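Long-range contact in EvdMO1 (Micromonospora carbonacea, PDB 5T39), which probably transfers methyl groups from S-adenosylmethionine in everninomicin biosynthesis, through the methyltransferase domain of a fused methyltransferase-oxidase: residues A84-R95 with V117-L128. Residues are numbered along the deposited sequence; the frame is centred on the assembly and turned at random. Where two conformers were deposited one is given.
Sequences ALEGADTLALAR and VMEVHGATNVEL. With SAH (S-adenosyl-L-homocysteine), chain B.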
loop_
_atom_site.group_PDB
_atom_site.type_symbol
_atom_site.label_atom_id
_atom_site.label_comp_id
_atom_site.label_asym_id
_atom_site.label_seq_id
_atom_site.Cartn_x
_atom_site.Cartn_y
_atom_site.Cartn_z
ATOM N N ALA A 84 -3.500 2.032 2.615
ATOM C CA ALA A 84 -4.595 1.090 2.412
ATOM C C ALA A 84 -5.710 1.599 1.500
ATOM O O ALA A 84 -6.541 0.785 1.071
ATOM C CB ALA A 84 -5.161 0.693 3.769
ATOM N N LEU A 85 -5.753 2.895 1.197
ATOM C CA LEU A 85 -6.741 3.452 0.276
ATOM C C LEU A 85 -8.170 3.151 0.735
ATOM O O LEU A 85 -8.585 3.662 1.781
ATOM C CB LEU A 85 -6.434 3.060 -1.180
ATOM C CG LEU A 85 -7.299 3.659 -2.291
ATOM C CD1 LEU A 85 -7.546 5.139 -2.085
ATOM C CD2 LEU A 85 -6.671 3.386 -3.652
ATOM N N GLU A 86 -8.914 2.324 -0.005
ATOM C CA GLU A 86 -10.305 1.990 0.289
ATOM C C GLU A 86 -10.446 0.574 0.829
ATOM O O GLU A 86 -11.552 0.027 0.891
ATOM C CB GLU A 86 -11.165 2.224 -0.953
ATOM C CG GLU A 86 -11.180 3.691 -1.323
ATOM C CD GLU A 86 -11.754 4.036 -2.684
ATOM O OE1 GLU A 86 -11.896 3.174 -3.564
ATOM O OE2 GLU A 86 -12.058 5.230 -2.870
ATOM N N GLY A 87 -9.339 -0.009 1.273
ATOM C CA GLY A 87 -9.349 -1.284 1.962
ATOM C C GLY A 87 -9.439 -2.519 1.099
ATOM O O GLY A 87 -9.644 -3.606 1.642
ATOM N N ALA A 88 -9.274 -2.414 -0.215
ATOM C CA ALA A 88 -9.476 -3.587 -1.062
ATOM C C ALA A 88 -8.431 -4.669 -0.784
ATOM O O ALA A 88 -8.763 -5.859 -0.680
ATOM C CB ALA A 88 -9.464 -3.186 -2.534
ATOM N N ASP A 89 -7.148 -4.287 -0.694
ATOM C CA ASP A 89 -6.123 -5.278 -0.366
ATOM C C ASP A 89 -6.266 -5.737 1.080
ATOM O O ASP A 89 -6.043 -6.911 1.389
ATOM C CB ASP A 89 -4.708 -4.724 -0.577
ATOM C CG ASP A 89 -4.323 -4.571 -2.031
ATOM O OD1 ASP A 89 -4.920 -5.235 -2.903
ATOM O OD2 ASP A 89 -3.368 -3.794 -2.282
ATOM N N THR A 90 -6.632 -4.818 1.977
ATOM C CA THR A 90 -6.803 -5.155 3.384
ATOM C C THR A 90 -7.827 -6.266 3.529
ATOM O O THR A 90 -7.608 -7.263 4.230
ATOM C CB THR A 90 -7.295 -3.917 4.151
ATOM O OG1 THR A 90 -6.861 -2.699 3.526
ATOM C CG2 THR A 90 -6.833 -3.985 5.590
ATOM N N LEU A 91 -8.963 -6.107 2.848
ATOM C CA LEU A 91 -10.022 -7.109 2.893
ATOM C C LEU A 91 -9.548 -8.443 2.316
ATOM O O LEU A 91 -9.793 -9.510 2.895
ATOM C CB LEU A 91 -11.216 -6.571 2.111
ATOM C CG LEU A 91 -12.465 -7.436 2.119
ATOM C CD1 LEU A 91 -13.004 -7.565 3.518
ATOM C CD2 LEU A 91 -13.483 -6.822 1.196
ATOM N N ALA A 92 -8.865 -8.404 1.171
ATOM C CA ALA A 92 -8.382 -9.635 0.559
ATOM C C ALA A 92 -7.399 -10.367 1.466
ATOM O O ALA A 92 -7.435 -11.599 1.569
ATOM C CB ALA A 92 -7.760 -9.332 -0.802
ATOM N N LEU A 93 -6.503 -9.628 2.125
ATOM C CA LEU A 93 -5.554 -10.241 3.050
ATOM C C LEU A 93 -6.236 -10.823 4.273
ATOM O O LEU A 93 -5.705 -11.753 4.887
ATOM C CB LEU A 93 -4.566 -9.192 3.528
ATOM C CG LEU A 93 -3.581 -8.700 2.479
ATOM C CD1 LEU A 93 -2.879 -7.473 3.029
ATOM C CD2 LEU A 93 -2.578 -9.779 2.100
ATOM N N ALA A 94 -7.380 -10.278 4.658
ATOM C CA ALA A 94 -8.063 -10.679 5.880
ATOM C C ALA A 94 -8.976 -11.877 5.690
ATOM O O ALA A 94 -9.556 -12.351 6.672
ATOM C CB ALA A 94 -8.884 -9.507 6.417
ATOM N N ARG A 95 -9.117 -12.377 4.459
ATOM C CA ARG A 95 -10.053 -13.469 4.206
ATOM C C ARG A 95 -9.739 -14.679 5.075
ATOM O O ARG A 95 -10.652 -15.335 5.593
ATOM C CB ARG A 95 -10.029 -13.867 2.730
ATOM C CG ARG A 95 -10.481 -12.797 1.743
ATOM C CD ARG A 95 -11.782 -12.120 2.145
ATOM N NE ARG A 95 -12.368 -11.394 1.020
ATOM C CZ ARG A 95 -13.590 -10.871 1.010
ATOM N NH1 ARG A 95 -14.383 -10.991 2.070
ATOM N NH2 ARG A 95 -14.024 -10.230 -0.067
ATOM N N VAL A 117 -16.078 -0.179 4.180
ATOM C CA VAL A 117 -15.909 -1.481 3.540
ATOM C C VAL A 117 -15.766 -2.578 4.590
ATOM O O VAL A 117 -16.397 -3.642 4.501
ATOM C CB VAL A 117 -14.715 -1.438 2.565
ATOM C CG1 VAL A 117 -14.339 -2.833 2.064
ATOM C CG2 VAL A 117 -15.025 -0.509 1.397
ATOM N N MET A 118 -14.926 -2.347 5.604
ATOM C CA MET A 118 -14.721 -3.381 6.617
ATOM C C MET A 118 -15.999 -3.652 7.394
ATOM O O MET A 118 -16.260 -4.795 7.778
ATOM C CB MET A 118 -13.615 -3.007 7.597
ATOM C CG MET A 118 -12.277 -2.806 6.960
ATOM S SD MET A 118 -11.725 -4.117 5.841
ATOM C CE MET A 118 -10.999 -3.057 4.595
ATOM N N GLU A 119 -16.768 -2.609 7.691
ATOM C CA GLU A 119 -18.016 -2.810 8.414
ATOM C C GLU A 119 -19.021 -3.591 7.574
ATOM O O GLU A 119 -19.669 -4.516 8.076
ATOM C CB GLU A 119 -18.600 -1.474 8.867
ATOM C CG GLU A 119 -19.835 -1.694 9.719
ATOM C CD GLU A 119 -20.394 -0.451 10.364
ATOM O OE1 GLU A 119 -19.918 0.657 10.080
ATOM O OE2 GLU A 119 -21.344 -0.592 11.158
ATOM N N VAL A 120 -19.156 -3.250 6.289
ATOM C CA VAL A 120 -20.101 -3.957 5.429
ATOM C C VAL A 120 -19.748 -5.435 5.352
ATOM O O VAL A 120 -20.632 -6.295 5.348
ATOM C CB VAL A 120 -20.139 -3.311 4.032
ATOM C CG1 VAL A 120 -20.938 -4.156 3.055
ATOM C CG2 VAL A 120 -20.694 -1.912 4.098
ATOM N N HIS A 121 -18.458 -5.750 5.265
ATOM C CA HIS A 121 -17.992 -7.121 5.108
ATOM C C HIS A 121 -17.789 -7.851 6.430
ATOM O O HIS A 121 -17.502 -9.051 6.418
ATOM C CB HIS A 121 -16.689 -7.139 4.299
ATOM C CG HIS A 121 -16.899 -6.887 2.842
ATOM N ND1 HIS A 121 -17.094 -7.904 1.938
ATOM C CD2 HIS A 121 -16.951 -5.734 2.133
ATOM C CE1 HIS A 121 -17.262 -7.393 0.733
ATOM N NE2 HIS A 121 -17.186 -6.077 0.822
ATOM N N GLY A 122 -17.936 -7.176 7.564
ATOM C CA GLY A 122 -17.721 -7.835 8.847
ATOM C C GLY A 122 -16.299 -8.303 9.078
ATOM O O GLY A 122 -16.084 -9.349 9.702
ATOM N N ALA A 123 -15.313 -7.542 8.607
ATOM C CA ALA A 123 -13.901 -7.944 8.656
ATOM C C ALA A 123 -13.271 -7.527 9.989
ATOM O O ALA A 123 -12.487 -6.575 10.081
ATOM C CB ALA A 123 -13.148 -7.346 7.478
ATOM N N THR A 124 -13.567 -8.306 11.031
ATOM C CA THR A 124 -13.173 -7.945 12.388
ATOM C C THR A 124 -11.687 -8.148 12.667
ATOM O O THR A 124 -11.204 -7.641 13.684
ATOM C CB THR A 124 -13.995 -8.753 13.397
ATOM O OG1 THR A 124 -13.757 -10.147 13.177
ATOM C CG2 THR A 124 -15.486 -8.472 13.246
ATOM N N ASN A 125 -10.956 -8.868 11.807
ATOM C CA ASN A 125 -9.519 -9.060 11.963
ATOM C C ASN A 125 -8.705 -7.951 11.294
ATOM O O ASN A 125 -7.498 -8.111 11.094
ATOM C CB ASN A 125 -9.113 -10.442 11.451
ATOM C CG ASN A 125 -9.520 -10.689 10.017
ATOM O OD1 ASN A 125 -10.485 -10.105 9.517
ATOM N ND2 ASN A 125 -8.798 -11.584 9.349
ATOM N N VAL A 126 -9.343 -6.831 10.964
ATOM C CA VAL A 126 -8.696 -5.662 10.383
ATOM C C VAL A 126 -8.822 -4.499 11.353
ATOM O O VAL A 126 -9.897 -4.255 11.911
ATOM C CB VAL A 126 -9.363 -5.294 9.040
ATOM C CG1 VAL A 126 -8.853 -3.969 8.510
ATOM C CG2 VAL A 126 -9.173 -6.395 8.018
ATOM N N GLU A 127 -7.728 -3.771 11.535
ATOM C CA GLU A 127 -7.750 -2.449 12.140
ATOM C C GLU A 127 -7.209 -1.472 11.118
ATOM O O GLU A 127 -6.190 -1.754 10.483
ATOM C CB GLU A 127 -6.873 -2.368 13.402
ATOM C CG GLU A 127 -6.954 -0.991 14.040
ATOM C CD GLU A 127 -6.088 -0.772 15.261
ATOM O OE1 GLU A 127 -5.317 -1.663 15.639
ATOM O OE2 GLU A 127 -6.167 0.340 15.829
ATOM N N LEU A 128 -7.874 -0.331 10.966
ATOM C CA LEU A 128 -7.438 0.742 10.093
ATOM C C LEU A 128 -7.128 1.961 10.942
ATOM O O LEU A 128 -7.864 2.258 11.893
ATOM C CB LEU A 128 -8.533 1.082 9.086
ATOM C CG LEU A 128 -8.830 -0.007 8.053
ATOM C CD1 LEU A 128 -10.195 0.175 7.448
ATOM C CD2 LEU A 128 -7.766 0.021 6.961
HETATM N N SAH B . -1.904 0.413 -1.747
HETATM C CA SAH B . -3.017 0.648 -2.664
HETATM C CB SAH B . -3.268 2.129 -2.898
HETATM C CG SAH B . -2.090 2.861 -3.533
HETATM S SD SAH B . -2.481 4.594 -3.891
HETATM C C SAH B . -2.737 -0.025 -3.992
HETATM O O SAH B . -3.604 -0.060 -4.872
HETATM O OXT SAH B . -1.628 -0.520 -4.185
HETATM C "C5'" SAH B . -1.565 5.366 -2.532
HETATM C "C4'" SAH B . -2.277 5.319 -1.183
HETATM O "O4'" SAH B . -1.329 5.707 -0.188
HETATM C "C3'" SAH B . -3.455 6.276 -1.093
HETATM O "O3'" SAH B . -4.521 5.743 -0.334
HETATM C "C2'" SAH B . -2.820 7.480 -0.414
HETATM O "O2'" SAH B . -3.703 8.372 0.245
HETATM C "C1'" SAH B . -1.841 6.807 0.534
HETATM N N9 SAH B . -0.719 7.643 0.955
HETATM C C8 SAH B . 0.036 8.480 0.173
HETATM N N7 SAH B . 1.005 9.053 0.912
HETATM C C5 SAH B . 0.859 8.584 2.180
HETATM C C6 SAH B . 1.549 8.834 3.364
HETATM N N6 SAH B . 2.567 9.686 3.455
HETATM N N1 SAH B . 1.154 8.177 4.490
HETATM C C2 SAH B . 0.096 7.315 4.448
HETATM N N3 SAH B . -0.628 7.054 3.320
HETATM C C4 SAH B . -0.210 7.695 2.211
HETATM O O HOH W 1 -12.348 -11.119 7.781
#
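Leu91 of helix 88-94 meets His121, at the end of helix 108-121, on the Rossmann-like sheet of this methyltransferase domain. Both helices pack on the same face of the sheet, beside its edge strand 126-130, and their short segments run 35° apart with axes 10.7 Å from each other. A CH-pi contact joins the two side chains: Leu91 CD2 stands 3.6 Å from the centroid of the His121 ring, 3° off its normal, hence over the face. With CG of Leu91 anti to the backbone N, its other methyl, CD1, lies 4.0 Å from Ala123 CB in the loop after helix 108-121. Phe43 meets the same imidazole edge-to-face.

Apolar contacts join helix 88-94 to the strand. Thr90 CG2 is 3.6 Å from Val126 CG1, while Thr90 OG1 turns to a hydrogen bond with Glu81; one turn on, Ala94 CB rests 3.5 Å from Val126 CG2. Between the helices, Met118 folds its chain so that CE comes to 3.3 Å from Gly87 O. Gly87, the N-cap of helix 88-94, has positive phi, and a beta carbon there would collide with that methyl. Just before it, Leu85 lines the S-adenosyl-L-homocysteine pocket.

The polar part lies at the C-terminal turn of helix 88-94. A water lies within hydrogen-bonding distance of Asn125 OD1 and Ala94 O, while Asn125 ND2 has an acceptor outside the contact in Thr99 O. An alanine in place of Asn125 would probably leave Ala94 O without its amide donor and the nearby water without the side-chain oxygen it lies against. The direct bond, Asn125 ND2 to Ala94 O, is 2.9 Å long and nearly straight (175°), directed at a lone pair in the carbonyl plane.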